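2-dehydro-3-deoxy-D-arabinonate dehydratase (PDB 2Q1D) catalyses the magnesium-dependent dehydration of 2-dehydro-3-deoxy-D-arabinonate to 2,5-dioxopentanoate, a step in the oxidation of pentoses to 2-oxoglutarate. Local coordinates at residues Thr140-Glu145 and Ile208-Val213. Numbering follows the deposited sequence.
With MG (magnesium ion), chain B; DO4 (2,5-dioxopentanoic acid), chain C.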
loop_
_atom_site.group_PDB
_atom_site.type_symbol
_atom_site.label_atom_id
_atom_site.label_comp_id
_atom_site.label_asym_id
_atom_site.label_seq_id
_atom_site.Cartn_x
_atom_site.Cartn_y
_atom_site.Cartn_z
ATOM N N THR A 140 -2.630 10.541 -40.966
ATOM C CA THR A 140 -3.065 10.748 -39.588
ATOM C C THR A 140 -3.202 12.251 -39.340
ATOM O O THR A 140 -2.290 13.010 -39.619
ATOM C CB THR A 140 -2.070 10.088 -38.598
ATOM O OG1 THR A 140 -2.063 8.678 -38.820
ATOM C CG2 THR A 140 -2.447 10.344 -37.162
ATOM N N LEU A 141 -4.357 12.677 -38.845
ATOM C CA LEU A 141 -4.589 14.085 -38.576
ATOM C C LEU A 141 -4.784 14.309 -37.094
ATOM O O LEU A 141 -5.361 13.467 -36.418
ATOM C CB LEU A 141 -5.814 14.607 -39.332
ATOM C CG LEU A 141 -5.786 14.743 -40.861
ATOM C CD1 LEU A 141 -7.037 15.492 -41.360
ATOM C CD2 LEU A 141 -4.514 15.429 -41.355
ATOM N N PRO A 142 -4.278 15.436 -36.573
ATOM C CA PRO A 142 -4.649 15.804 -35.227
ATOM C C PRO A 142 -6.048 16.392 -35.248
ATOM O O PRO A 142 -6.412 17.045 -36.228
ATOM C CB PRO A 142 -3.624 16.881 -34.872
ATOM C CG PRO A 142 -3.240 17.484 -36.167
ATOM C CD PRO A 142 -3.334 16.397 -37.176
ATOM N N GLU A 143 -6.823 16.144 -34.190
ATOM C CA GLU A 143 -8.169 16.700 -34.051
ATOM C C GLU A 143 -8.267 17.554 -32.774
ATOM O O GLU A 143 -8.414 17.024 -31.670
ATOM C CB GLU A 143 -9.234 15.596 -34.070
ATOM C CG GLU A 143 -9.183 14.612 -35.261
ATOM C CD GLU A 143 -10.491 13.810 -35.451
ATOM O OE1 GLU A 143 -10.639 13.126 -36.483
ATOM O OE2 GLU A 143 -11.387 13.861 -34.580
ATOM N N PRO A 144 -8.166 18.885 -32.921
ATOM C CA PRO A 144 -8.217 19.841 -31.807
ATOM C C PRO A 144 -9.621 19.960 -31.244
ATOM O O PRO A 144 -10.556 20.296 -31.984
ATOM C CB PRO A 144 -7.837 21.161 -32.469
ATOM C CG PRO A 144 -8.284 20.996 -33.897
ATOM C CD PRO A 144 -7.990 19.561 -34.218
ATOM N N GLU A 145 -9.784 19.699 -29.949
ATOM C CA GLU A 145 -11.120 19.633 -29.365
ATOM C C GLU A 145 -11.152 20.178 -27.964
ATOM O O GLU A 145 -10.170 20.073 -27.240
ATOM C CB GLU A 145 -11.587 18.183 -29.342
ATOM C CG GLU A 145 -11.398 17.471 -30.668
ATOM C CD GLU A 145 -12.033 16.102 -30.713
ATOM O OE1 GLU A 145 -11.834 15.400 -31.738
ATOM O OE2 GLU A 145 -12.737 15.730 -29.739
ATOM N N ILE A 208 -10.799 27.900 -30.883
ATOM C CA ILE A 208 -9.899 26.757 -31.008
ATOM C C ILE A 208 -9.053 26.958 -32.273
ATOM O O ILE A 208 -9.589 27.265 -33.344
ATOM C CB ILE A 208 -10.688 25.405 -31.055
ATOM C CG1 ILE A 208 -11.625 25.280 -29.850
ATOM C CG2 ILE A 208 -9.737 24.188 -31.157
ATOM C CD1 ILE A 208 -12.492 24.054 -29.878
ATOM N N THR A 209 -7.738 26.783 -32.149
ATOM C CA THR A 209 -6.820 27.087 -33.238
ATOM C C THR A 209 -5.773 26.011 -33.378
ATOM O O THR A 209 -5.010 25.773 -32.443
ATOM C CB THR A 209 -6.098 28.407 -32.959
ATOM O OG1 THR A 209 -7.070 29.435 -32.756
ATOM C CG2 THR A 209 -5.158 28.785 -34.107
ATOM N N LEU A 210 -5.727 25.374 -34.548
ATOM C CA LEU A 210 -4.692 24.378 -34.837
ATOM C C LEU A 210 -3.606 24.970 -35.745
ATOM O O LEU A 210 -3.922 25.657 -36.716
ATOM C CB LEU A 210 -5.306 23.110 -35.459
ATOM C CG LEU A 210 -4.408 22.023 -36.080
ATOM C CD1 LEU A 210 -3.494 21.361 -35.071
ATOM C CD2 LEU A 210 -5.239 20.974 -36.787
ATOM N N LYS A 211 -2.339 24.738 -35.398
ATOM C CA LYS A 211 -1.201 24.983 -36.291
ATOM C C LYS A 211 -0.407 23.687 -36.361
ATOM O O LYS A 211 -0.231 23.014 -35.341
ATOM C CB LYS A 211 -0.288 26.070 -35.744
ATOM C CG LYS A 211 -0.878 27.478 -35.686
ATOM C CD LYS A 211 0.014 28.455 -34.872
ATOM C CE LYS A 211 1.498 28.376 -35.301
ATOM N NZ LYS A 211 2.429 29.256 -34.508
ATOM N N ILE A 212 0.048 23.312 -37.555
ATOM C CA ILE A 212 1.046 22.240 -37.686
ATOM C C ILE A 212 2.353 22.885 -38.162
ATOM O O ILE A 212 2.328 23.767 -39.025
ATOM C CB ILE A 212 0.599 21.116 -38.641
ATOM C CG1 ILE A 212 -0.798 20.606 -38.244
ATOM C CG2 ILE A 212 1.655 19.997 -38.670
ATOM C CD1 ILE A 212 -1.459 19.645 -39.235
ATOM N N VAL A 213 3.482 22.475 -37.584
ATOM C CA VAL A 213 4.774 23.080 -37.903
ATOM C C VAL A 213 5.771 22.036 -38.408
ATOM O O VAL A 213 6.106 21.092 -37.687
ATOM C CB VAL A 213 5.342 23.872 -36.698
ATOM C CG1 VAL A 213 6.797 24.330 -36.961
ATOM C CG2 VAL A 213 4.430 25.045 -36.362
HETATM MG MG MG B . -12.522 13.545 -32.586
HETATM O O3 DO4 C . -15.155 9.330 -37.214
HETATM C C5 DO4 C . -15.721 9.580 -36.164
HETATM C C4 DO4 C . -15.023 10.436 -35.135
HETATM C C3 DO4 C . -15.462 11.887 -35.298
HETATM C C2 DO4 C . -14.611 12.746 -34.397
HETATM O O5 DO4 C . -13.724 12.239 -33.723
HETATM C C1 DO4 C . -14.822 14.188 -34.307
HETATM O O1 DO4 C . -15.732 14.733 -34.976
HETATM O O2 DO4 C . -14.067 14.835 -33.538
HETATM O O HOH W 1 -13.439 13.467 -30.760
#
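P144 and L210 mark the nearest approach of the two backbones, their CA atoms 6.5 Å apart, and no hydrogen bond crosses between 140-145 and 208-213; apolar side chains join them. Alternation sorts the first segment: P142 and P144 send their rings toward the strand, whereas E143 and E145 turn to the metal. L210 faces the gap between the two rings, crossing each at about a right angle. With CG anti to its backbone N (chi1 169°), CD1 meets CG of P142 at 4.0 Å, while CD2 touches both rings, 4.0 Å from CD of P144 and close to CG of P142. CB of L210 touches CG of P144. The beta-branched isoleucines suit an extended strand and extend the apolar row: I208 lays its CG2 3.8 Å from CB of P144, and I212 brings the end of its longer branch, CD1, to CG of P142. Proline fits here as a compact apolar ring that has no backbone N-H to satisfy in this buried layer. Both segments belong to the C-terminal domain of the FAH family; here the prolines of the metal-binding segment pack on the sheet that includes 207-214 and 271-276. On the far side, extended glutamate chains carry carboxylates to magnesium, with E143 OE2 at 2.3 Å and E145 OE1 at 2.2 Å. D164 OD2, a water, and O2 and O5 of the product, 2,5-dioxopentanoic acid, bring the coordinating atoms to six. E145 OE2 accepts hydrogen bonds from T253 OG1 and G255 N, which fix the turn of its carboxylate, while the carbonyl of P144 is hydrogen-bonded to the hydroxyl of substrate-binding T256.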